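Local coordinates for malyl-CoA lyase/beta-methylmalyl-CoA lyase (Methylobacterium extorquens, PDB 5UGR), which belongs to the HpcH/HpaI aldolase/citrate lyase family, folds as a TIM barrel and carries a bound magnesium ion, at residues I75-L80 with D100-P105; A241-A246 with N265-P270; R280-M285 with M310-I315. All coordinates share one frame; numbering follows the deposited sequence.

Contact 1: residues I75-L80 with D100-P105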
loop_
_atom_site.group_PDB
_atom_site.type_symbol
_atom_site.label_atom_id
_atom_site.label_comp_id
_atom_site.label_asym_id
_atom_site.label_seq_id
_atom_site.Cartn_x
_atom_site.Cartn_y
_atom_site.Cartn_z
ATOM N N ILE A 75 1.661 10.595 -31.500
ATOM C CA ILE A 75 1.146 11.935 -31.240
ATOM C C ILE A 75 1.363 12.265 -29.762
ATOM O O ILE A 75 1.237 11.373 -28.897
ATOM C CB ILE A 75 -0.344 12.069 -31.562
ATOM C CG1 ILE A 75 -1.231 10.989 -30.861
ATOM C CG2 ILE A 75 -0.574 12.059 -33.064
ATOM C CD1 ILE A 75 -2.725 11.040 -31.057
ATOM N N ARG A 76 1.710 13.533 -29.504
ATOM C CA ARG A 76 1.719 14.043 -28.125
ATOM C C ARG A 76 0.359 14.735 -27.935
ATOM O O ARG A 76 0.073 15.783 -28.522
ATOM C CB ARG A 76 2.850 14.946 -27.778
ATOM C CG ARG A 76 2.753 15.416 -26.307
ATOM C CD ARG A 76 3.985 16.109 -25.778
ATOM N NE ARG A 76 4.346 17.343 -26.502
ATOM C CZ ARG A 76 5.424 18.075 -26.236
ATOM N NH1 ARG A 76 6.227 17.717 -25.232
ATOM N NH2 ARG A 76 5.798 19.109 -26.998
ATOM N N ILE A 77 -0.522 14.033 -27.210
ATOM C CA ILE A 77 -1.833 14.551 -26.879
ATOM C C ILE A 77 -1.774 15.662 -25.860
ATOM O O ILE A 77 -0.766 15.857 -25.208
ATOM C CB ILE A 77 -2.825 13.453 -26.433
ATOM C CG1 ILE A 77 -2.334 12.742 -25.146
ATOM C CG2 ILE A 77 -2.980 12.423 -27.535
ATOM C CD1 ILE A 77 -3.295 11.721 -24.629
ATOM N N ASN A 78 -2.876 16.407 -25.765
ATOM C CA ASN A 78 -2.971 17.433 -24.744
ATOM C C ASN A 78 -3.043 16.837 -23.340
ATOM O O ASN A 78 -3.321 15.627 -23.149
ATOM C CB ASN A 78 -4.133 18.375 -25.068
ATOM C CG ASN A 78 -3.711 19.408 -26.078
ATOM O OD1 ASN A 78 -3.002 20.397 -25.742
ATOM N ND2 ASN A 78 -4.049 19.160 -27.349
ATOM N N GLY A 79 -2.820 17.695 -22.367
ATOM C CA GLY A 79 -2.824 17.256 -20.963
ATOM C C GLY A 79 -4.195 16.791 -20.481
ATOM O O GLY A 79 -5.248 17.222 -20.971
ATOM N N LEU A 80 -4.185 15.837 -19.562
ATOM C CA LEU A 80 -5.425 15.281 -19.012
ATOM C C LEU A 80 -6.251 16.328 -18.280
ATOM O O LEU A 80 -7.436 16.123 -18.030
ATOM C CB LEU A 80 -5.154 14.073 -18.089
ATOM C CG LEU A 80 -4.979 12.708 -18.813
ATOM C CD1 LEU A 80 -3.678 12.697 -19.616
ATOM C CD2 LEU A 80 -4.962 11.574 -17.783
ATOM N N ASP A 100 1.133 4.648 -34.465
ATOM C CA ASP A 100 1.711 3.574 -33.693
ATOM C C ASP A 100 1.588 3.749 -32.157
ATOM O O ASP A 100 1.412 2.749 -31.428
ATOM C CB ASP A 100 3.188 3.396 -34.027
ATOM C CG ASP A 100 3.426 3.021 -35.500
ATOM O OD1 ASP A 100 2.784 2.026 -35.954
ATOM O OD2 ASP A 100 4.245 3.724 -36.134
ATOM N N MET A 101 1.718 5.003 -31.699
ATOM C CA MET A 101 1.837 5.241 -30.268
ATOM C C MET A 101 1.233 6.572 -29.881
ATOM O O MET A 101 1.078 7.469 -30.715
ATOM C CB MET A 101 3.312 5.239 -29.843
ATOM C CG MET A 101 4.017 3.861 -30.006
ATOM S SD MET A 101 5.683 3.841 -29.302
ATOM C CE MET A 101 5.240 3.896 -27.556
ATOM N N ILE A 102 0.921 6.676 -28.590
ATOM C CA ILE A 102 0.502 7.948 -27.983
ATOM C C ILE A 102 1.495 8.321 -26.872
ATOM O O ILE A 102 1.861 7.439 -26.061
ATOM C CB ILE A 102 -0.924 7.827 -27.399
ATOM C CG1 ILE A 102 -1.948 7.698 -28.539
ATOM C CG2 ILE A 102 -1.259 9.015 -26.507
ATOM C CD1 ILE A 102 -3.356 7.346 -28.114
ATOM N N LEU A 103 1.966 9.554 -26.937
ATOM C CA LEU A 103 2.825 10.171 -25.927
ATOM C C LEU A 103 1.898 10.999 -25.004
ATOM O O LEU A 103 1.256 11.971 -25.428
ATOM C CB LEU A 103 3.924 11.024 -26.560
ATOM C CG LEU A 103 4.744 11.928 -25.655
ATOM C CD1 LEU A 103 5.337 11.138 -24.485
ATOM C CD2 LEU A 103 5.847 12.588 -26.463
ATOM N N ILE A 104 1.816 10.556 -23.743
ATOM C CA ILE A 104 0.924 11.140 -22.761
ATOM C C ILE A 104 1.788 12.135 -21.948
ATOM O O ILE A 104 2.779 11.733 -21.326
ATOM C CB ILE A 104 0.327 10.119 -21.795
ATOM C CG1 ILE A 104 -0.333 8.959 -22.538
ATOM C CG2 ILE A 104 -0.673 10.786 -20.860
ATOM C CD1 ILE A 104 -0.701 7.776 -21.649
ATOM N N PRO A 105 1.434 13.423 -21.932
ATOM C CA PRO A 105 2.224 14.440 -21.246
ATOM C C PRO A 105 1.904 14.557 -19.750
ATOM O O PRO A 105 0.797 14.180 -19.302
ATOM C CB PRO A 105 1.834 15.734 -21.997
ATOM C CG PRO A 105 0.367 15.496 -22.274
ATOM C CD PRO A 105 0.283 14.040 -22.645
HETATM O O HOH W 1 -1.621 15.306 -18.327
#

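Contact 2: residues A241-A246 with N265-P270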
loop_
_atom_site.group_PDB
_atom_site.type_symbol
_atom_site.label_atom_id
_atom_site.label_comp_id
_atom_site.label_asym_id
_atom_site.label_seq_id
_atom_site.Cartn_x
_atom_site.Cartn_y
_atom_site.Cartn_z
ATOM N N ALA A 241 25.676 15.911 -23.557
ATOM C CA ALA A 241 24.482 15.531 -22.821
ATOM C C ALA A 241 23.995 14.125 -23.222
ATOM O O ALA A 241 23.608 13.310 -22.371
ATOM C CB ALA A 241 23.355 16.532 -23.061
ATOM N N ALA A 242 24.009 13.866 -24.536
ATOM C CA ALA A 242 23.600 12.560 -25.053
ATOM C C ALA A 242 24.523 11.451 -24.573
ATOM O O ALA A 242 24.007 10.393 -24.141
ATOM C CB ALA A 242 23.539 12.593 -26.564
ATOM N N ARG A 243 25.847 11.642 -24.689
ATOM C CA ARG A 243 26.750 10.618 -24.257
ATOM C C ARG A 243 26.680 10.378 -22.763
ATOM O O ARG A 243 26.883 9.247 -22.306
ATOM C CB ARG A 243 28.177 10.942 -24.701
ATOM C CG ARG A 243 28.388 10.753 -26.201
ATOM C CD ARG A 243 29.770 11.263 -26.659
ATOM N NE ARG A 243 29.996 10.878 -28.042
ATOM C CZ ARG A 243 30.910 11.411 -28.858
ATOM N NH1 ARG A 243 30.962 10.949 -30.099
ATOM N NH2 ARG A 243 31.753 12.371 -28.449
ATOM N N ARG A 244 26.400 11.427 -21.991
ATOM C CA ARG A 244 26.303 11.290 -20.540
ATOM C C ARG A 244 25.097 10.395 -20.165
ATOM O O ARG A 244 25.238 9.407 -19.417
ATOM C CB ARG A 244 26.217 12.658 -19.848
ATOM C CG ARG A 244 26.001 12.552 -18.374
ATOM C CD ARG A 244 26.098 13.856 -17.580
ATOM N NE ARG A 244 25.064 14.818 -17.909
ATOM C CZ ARG A 244 25.194 15.855 -18.733
ATOM N NH1 ARG A 244 26.342 16.149 -19.345
ATOM N NH2 ARG A 244 24.165 16.653 -18.913
ATOM N N CYS A 245 23.913 10.653 -20.734
ATOM C CA CYS A 245 22.800 9.780 -20.393
ATOM C C CYS A 245 22.944 8.412 -21.031
ATOM O O CYS A 245 22.506 7.422 -20.449
ATOM C CB CYS A 245 21.484 10.428 -20.684
ATOM S SG CYS A 245 21.001 10.614 -22.370
ATOM N N ALA A 246 23.545 8.329 -22.209
ATOM C CA ALA A 246 23.797 6.994 -22.804
ATOM C C ALA A 246 24.670 6.158 -21.889
ATOM O O ALA A 246 24.476 4.922 -21.791
ATOM C CB ALA A 246 24.439 7.147 -24.166
ATOM N N ASN A 265 21.298 9.757 -33.359
ATOM C CA ASN A 265 21.499 8.456 -33.963
ATOM C C ASN A 265 22.883 7.897 -33.761
ATOM O O ASN A 265 23.057 6.675 -33.551
ATOM C CB ASN A 265 21.143 8.492 -35.430
ATOM C CG ASN A 265 19.609 8.525 -35.668
ATOM O OD1 ASN A 265 18.811 8.230 -34.791
ATOM N ND2 ASN A 265 19.210 8.909 -36.870
ATOM N N GLU A 266 23.889 8.761 -33.863
ATOM C CA GLU A 266 25.268 8.284 -33.713
ATOM C C GLU A 266 25.548 7.844 -32.265
ATOM O O GLU A 266 26.135 6.789 -32.031
ATOM C CB GLU A 266 26.259 9.394 -34.085
ATOM C CG GLU A 266 27.720 8.962 -33.877
ATOM C CD GLU A 266 28.719 9.719 -34.767
ATOM O OE1 GLU A 266 28.727 10.977 -34.735
ATOM O OE2 GLU A 266 29.502 9.041 -35.496
ATOM N N VAL A 267 25.122 8.662 -31.282
ATOM C CA VAL A 267 25.470 8.374 -29.898
ATOM C C VAL A 267 24.795 7.092 -29.417
ATOM O O VAL A 267 25.455 6.283 -28.736
ATOM C CB VAL A 267 25.063 9.551 -28.992
ATOM C CG1 VAL A 267 25.067 9.152 -27.526
ATOM C CG2 VAL A 267 26.003 10.713 -29.226
ATOM N N PHE A 268 23.514 6.883 -29.779
ATOM C CA PHE A 268 22.730 5.797 -29.212
ATOM C C PHE A 268 22.727 4.507 -30.049
ATOM O O PHE A 268 22.023 3.546 -29.715
ATOM C CB PHE A 268 21.294 6.266 -28.925
ATOM C CG PHE A 268 21.215 7.330 -27.859
ATOM C CD1 PHE A 268 21.294 6.984 -26.523
ATOM C CD2 PHE A 268 21.133 8.650 -28.178
ATOM C CE1 PHE A 268 21.230 7.959 -25.544
ATOM C CE2 PHE A 268 21.070 9.625 -27.208
ATOM C CZ PHE A 268 21.158 9.292 -25.876
ATOM N N THR A 269 23.512 4.481 -31.129
ATOM C CA THR A 269 23.811 3.214 -31.790
ATOM C C THR A 269 24.544 2.305 -30.767
ATOM O O THR A 269 25.528 2.717 -30.188
ATOM C CB THR A 269 24.635 3.510 -33.020
ATOM O OG1 THR A 269 23.796 4.198 -33.960
ATOM C CG2 THR A 269 25.116 2.204 -33.685
ATOM N N PRO A 270 24.092 1.051 -30.578
ATOM C CA PRO A 270 24.850 0.172 -29.651
ATOM C C PRO A 270 26.241 -0.164 -30.182
ATOM O O PRO A 270 26.439 -0.174 -31.402
ATOM C CB PRO A 270 23.979 -1.086 -29.546
ATOM C CG PRO A 270 23.051 -1.029 -30.705
ATOM C CD PRO A 270 22.888 0.405 -31.097
#

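Contact 3: residues R280-M285 with M310-I315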
loop_
_atom_site.group_PDB
_atom_site.type_symbol
_atom_site.label_atom_id
_atom_site.label_comp_id
_atom_site.label_asym_id
_atom_site.label_seq_id
_atom_site.Cartn_x
_atom_site.Cartn_y
_atom_site.Cartn_z
ATOM N N ARG A 280 25.966 -13.749 -29.084
ATOM C CA ARG A 280 26.571 -14.946 -28.504
ATOM C C ARG A 280 25.728 -15.548 -27.411
ATOM O O ARG A 280 25.724 -16.760 -27.224
ATOM C CB ARG A 280 27.954 -14.625 -27.956
ATOM C CG ARG A 280 28.924 -14.276 -29.100
ATOM C CD ARG A 280 30.327 -14.055 -28.602
ATOM N NE ARG A 280 30.931 -15.296 -28.130
ATOM C CZ ARG A 280 31.494 -15.470 -26.919
ATOM N NH1 ARG A 280 31.611 -14.489 -26.068
ATOM N NH2 ARG A 280 31.957 -16.661 -26.550
ATOM N N ILE A 281 25.001 -14.696 -26.691
ATOM C CA ILE A 281 24.015 -15.174 -25.748
ATOM C C ILE A 281 22.932 -15.998 -26.475
ATOM O O ILE A 281 22.559 -17.070 -26.005
ATOM C CB ILE A 281 23.435 -14.028 -24.900
ATOM C CG1 ILE A 281 24.468 -13.562 -23.865
ATOM C CG2 ILE A 281 22.171 -14.463 -24.195
ATOM C CD1 ILE A 281 24.129 -12.226 -23.172
ATOM N N LEU A 282 22.425 -15.478 -27.590
ATOM C CA LEU A 282 21.375 -16.178 -28.347
ATOM C C LEU A 282 21.933 -17.514 -28.884
ATOM O O LEU A 282 21.217 -18.511 -28.862
ATOM C CB LEU A 282 20.796 -15.292 -29.477
ATOM C CG LEU A 282 20.144 -13.956 -29.080
ATOM C CD1 LEU A 282 19.257 -13.465 -30.212
ATOM C CD2 LEU A 282 19.420 -13.998 -27.755
ATOM N N GLU A 283 23.186 -17.519 -29.338
ATOM C CA GLU A 283 23.729 -18.803 -29.812
ATOM C C GLU A 283 23.965 -19.736 -28.609
ATOM O O GLU A 283 23.697 -20.922 -28.729
ATOM C CB GLU A 283 24.939 -18.619 -30.724
ATOM C CG GLU A 283 24.612 -18.098 -32.130
ATOM C CD GLU A 283 23.942 -19.115 -32.999
ATOM O OE1 GLU A 283 24.598 -20.091 -33.360
ATOM O OE2 GLU A 283 22.759 -18.946 -33.320
ATOM N N ALA A 284 24.323 -19.215 -27.442
ATOM C CA ALA A 284 24.445 -20.059 -26.246
ATOM C C ALA A 284 23.116 -20.664 -25.824
ATOM O O ALA A 284 23.049 -21.802 -25.312
ATOM C CB ALA A 284 25.032 -19.249 -25.089
ATOM N N MET A 285 22.031 -19.916 -26.034
ATOM C CA MET A 285 20.683 -20.458 -25.791
ATOM C C MET A 285 20.407 -21.625 -26.719
ATOM O O MET A 285 19.859 -22.651 -26.298
ATOM C CB MET A 285 19.606 -19.408 -26.044
ATOM C CG MET A 285 19.649 -18.269 -25.074
ATOM S SD MET A 285 18.799 -16.827 -25.704
ATOM C CE MET A 285 17.157 -17.458 -26.031
ATOM N N MET A 310 17.113 -9.279 -22.052
ATOM C CA MET A 310 17.848 -8.091 -22.483
ATOM C C MET A 310 18.567 -8.289 -23.789
ATOM O O MET A 310 18.610 -7.387 -24.622
ATOM C CB MET A 310 18.826 -7.610 -21.418
ATOM C CG MET A 310 18.146 -7.141 -20.176
ATOM S SD MET A 310 19.228 -6.231 -19.022
ATOM C CE MET A 310 19.338 -4.619 -19.857
ATOM N N ALA A 311 19.151 -9.463 -23.976
ATOM C CA ALA A 311 19.876 -9.765 -25.202
ATOM C C ALA A 311 18.933 -9.817 -26.402
ATOM O O ALA A 311 19.233 -9.243 -27.454
ATOM C CB ALA A 311 20.625 -11.073 -25.058
ATOM N N GLU A 312 17.778 -10.440 -26.207
ATOM C CA GLU A 312 16.793 -10.507 -27.280
ATOM C C GLU A 312 16.346 -9.095 -27.702
ATOM O O GLU A 312 16.229 -8.808 -28.893
ATOM C CB GLU A 312 15.588 -11.349 -26.857
ATOM C CG GLU A 312 15.872 -12.823 -26.730
ATOM C CD GLU A 312 14.743 -13.651 -26.150
ATOM O OE1 GLU A 312 13.961 -13.098 -25.338
ATOM O OE2 GLU A 312 14.705 -14.871 -26.468
ATOM N N ALA A 313 16.134 -8.211 -26.708
ATOM C CA ALA A 313 15.697 -6.829 -26.998
ATOM C C ALA A 313 16.789 -6.060 -27.769
ATOM O O ALA A 313 16.490 -5.358 -28.798
ATOM C CB ALA A 313 15.304 -6.103 -25.706
ATOM N N LEU A 314 18.042 -6.216 -27.332
ATOM C CA LEU A 314 19.131 -5.505 -28.001
ATOM C C LEU A 314 19.286 -5.957 -29.452
ATOM O O LEU A 314 19.542 -5.129 -30.341
ATOM C CB LEU A 314 20.449 -5.656 -27.272
ATOM C CG LEU A 314 21.634 -4.903 -27.884
ATOM C CD1 LEU A 314 21.354 -3.410 -27.931
ATOM C CD2 LEU A 314 22.871 -5.221 -27.064
ATOM N N ILE A 315 19.144 -7.252 -29.697
ATOM C CA ILE A 315 19.236 -7.768 -31.055
ATOM C C ILE A 315 18.125 -7.270 -31.948
ATOM O O ILE A 315 18.350 -6.962 -33.125
ATOM C CB ILE A 315 19.358 -9.277 -31.083
ATOM C CG1 ILE A 315 20.718 -9.723 -30.515
ATOM C CG2 ILE A 315 19.208 -9.822 -32.507
ATOM C CD1 ILE A 315 21.955 -8.961 -30.990
#

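Contact 1: residues I75-L80 with D100-P105
Ile75 engages the second segment through both of its backbone polar groups: its N donates a long bond to Met101 O (3.3 Å), while Leu103 N gives its O a shorter one (2.8 Å). These bonds join parallel strands 72-76 and 101-104 of the TIM barrel, linked through helix 85-95 as a beta-alpha-beta unit. On the face turned to the surrounding helices, Ile75 toward Ile92 of helix 85-95 and Ile102 toward Thr120 of helix 110-127, their CG1 branches run side by side, 4.1 Å from CG1 to CG1, as suits branched aliphatics in a buried layer.

Arg76 turns to the other face beside Leu103. With CG opposite the backbone N (chi1 -180°), its CB and CD both rest 4.0 Å from Leu103 CD2; NE continues to a salt bridge with Asp42. The side chain comes within about 4 Å of the bound magnesium, whose site is formed by Asp45, Glu140 and Asp167.

Ile77 N, just beyond its strand, adds one more bond, to Leu103 O, and its CG1 meets Pro105 CD at 3.8 Å, the side chains crossing nearly at right angles. Leu80 CD1 reaches Ile104 CG2 (3.8 Å), and a water links Leu80 N to Pro105 O.

Pro105 has no N-H, and Ile77 O, 3.2 Å from Pro105 CG, stays buried without a partner. The ladder therefore stops here; beyond it, side-chain packing and the water bridge hold the segments.

Contact 2: residues A241-A246 with N265-P270
Helix 235-248 and the last part of helix 259-268 come together closely, with the CA of Arg243 6.2 Å from that of Val267 and the CA of Ala246 6.6 Å from that of Phe268. Both helices belong to the outer layer of the TIM barrel and are neighbours in sequence there, with the eighth strand, 252-255, between them along the chain; Ala242 and Phe268 each also touch Lys253 of that strand.

Small residues on one helix receive bulky ones from the other. Ala242 CB sits 3.9 Å from Val267 CG1 and equally close to Phe268 CE2, and Ala246 CB approaches Phe268 CE1 at 3.6 Å. A methyl is all these two positions carry, so the backbones can draw near. Val267 uses both branches. CG1, opposite its own backbone N (chi1 165°), lies over the centre of the Phe268 ring, 3.9 Å above its plane, and CG2 turns to the aliphatic stem of Arg243. The long arginine thereby lays carbon along Val267, while its side chain also packs on Asp185 of a neighbouring subunit.

No hydrogen bond crosses between the segments; the polar work is done elsewhere. Thr269 OG1 bonds back to Asn265 O (2.6 Å), and is also hydrogen-bonded by Arg15. Val267 O takes a bond from Arg175 of a neighbouring subunit, which also packs on Ala246, so the pair of helices borders a subunit interface.

Cys245 meets the phenyl ring from its edge. Its SG, set between the backbone N and carbonyl carbon (chi1 72°), approaches in the ring plane, 88° off the normal, in a sulfur-aromatic contact with SG 3.8 Å from Phe268 CZ.

Contact 3: residues R280-M285 with M310-I315
Ile281 and Leu282 of helix 272-291 face Ala311, Glu312 and Ile315 of helix 305-322; the axes of the two short segments come within 9.7 Å and cross at -125°. Ile281 wraps around the methyl of Ala311: CG2 stands nearest, 3.8 Å from Ala311 CB, with CB and CD1 only slightly farther. A lone methyl suits this point because the CA atoms of Ile281 and Ala311 are the nearest pair across the segments, and the branched isoleucine can close round it.

Leu282, which buries the most surface here, forks over the second helix. Its CG stands opposite its own carbonyl carbon (chi1 -60°), which puts CG toward that helix, where its two methyls part. CD2 lies against Glu312 CG at 3.9 Å, the side chains set at a slant, and also brushes Ala311 CB. CD1 goes to Ile315 CG1 at 4.0 Å, and here leucine and isoleucine pass each other heading in opposite directions. Glu312, itself partly exposed, thus offers its methylene stem to the apolar seam. Met285 crosses that glutamate nearly at right angles; its CE comes 3.6 Å from Glu312 OE2 in one of two modelled conformers, so this touch is only loosely defined.

Leu298 and Val296 of strand 296-298 cover Ile281 and Met285 respectively. The seam is built from van der Waals contacts, without hydrogen bonds between the segments. Such an oblique helix pair, with a short two-stranded antiparallel sheet between its members in sequence, belongs to the C-terminal part of the chain that follows the eight-stranded TIM barrel.

In contact 1 every touching residue is buried, and two barrel strands are joined by backbone hydrogen bonds with an arginine near the magnesium. Contact 2, on the other side of the chain's centre, joins helices of the outer layer through alanine, valine and phenylalanine; it is mostly buried and bordered by another subunit. Contact 3 is about 23 Å from the chain's centre, measured centre to centre, and only partly buried, with aliphatic packing edged by glutamate and methionine. Contacts 2 and 3 meet where Pro270 CB, between helices 259-268 and 272-291, touches Leu314 CD1 of helix 305-322 at 3.9 Å. Contact 1 touches neither. Only contact 1 has hydrogen bonds between its segments; apolar packing is common to all.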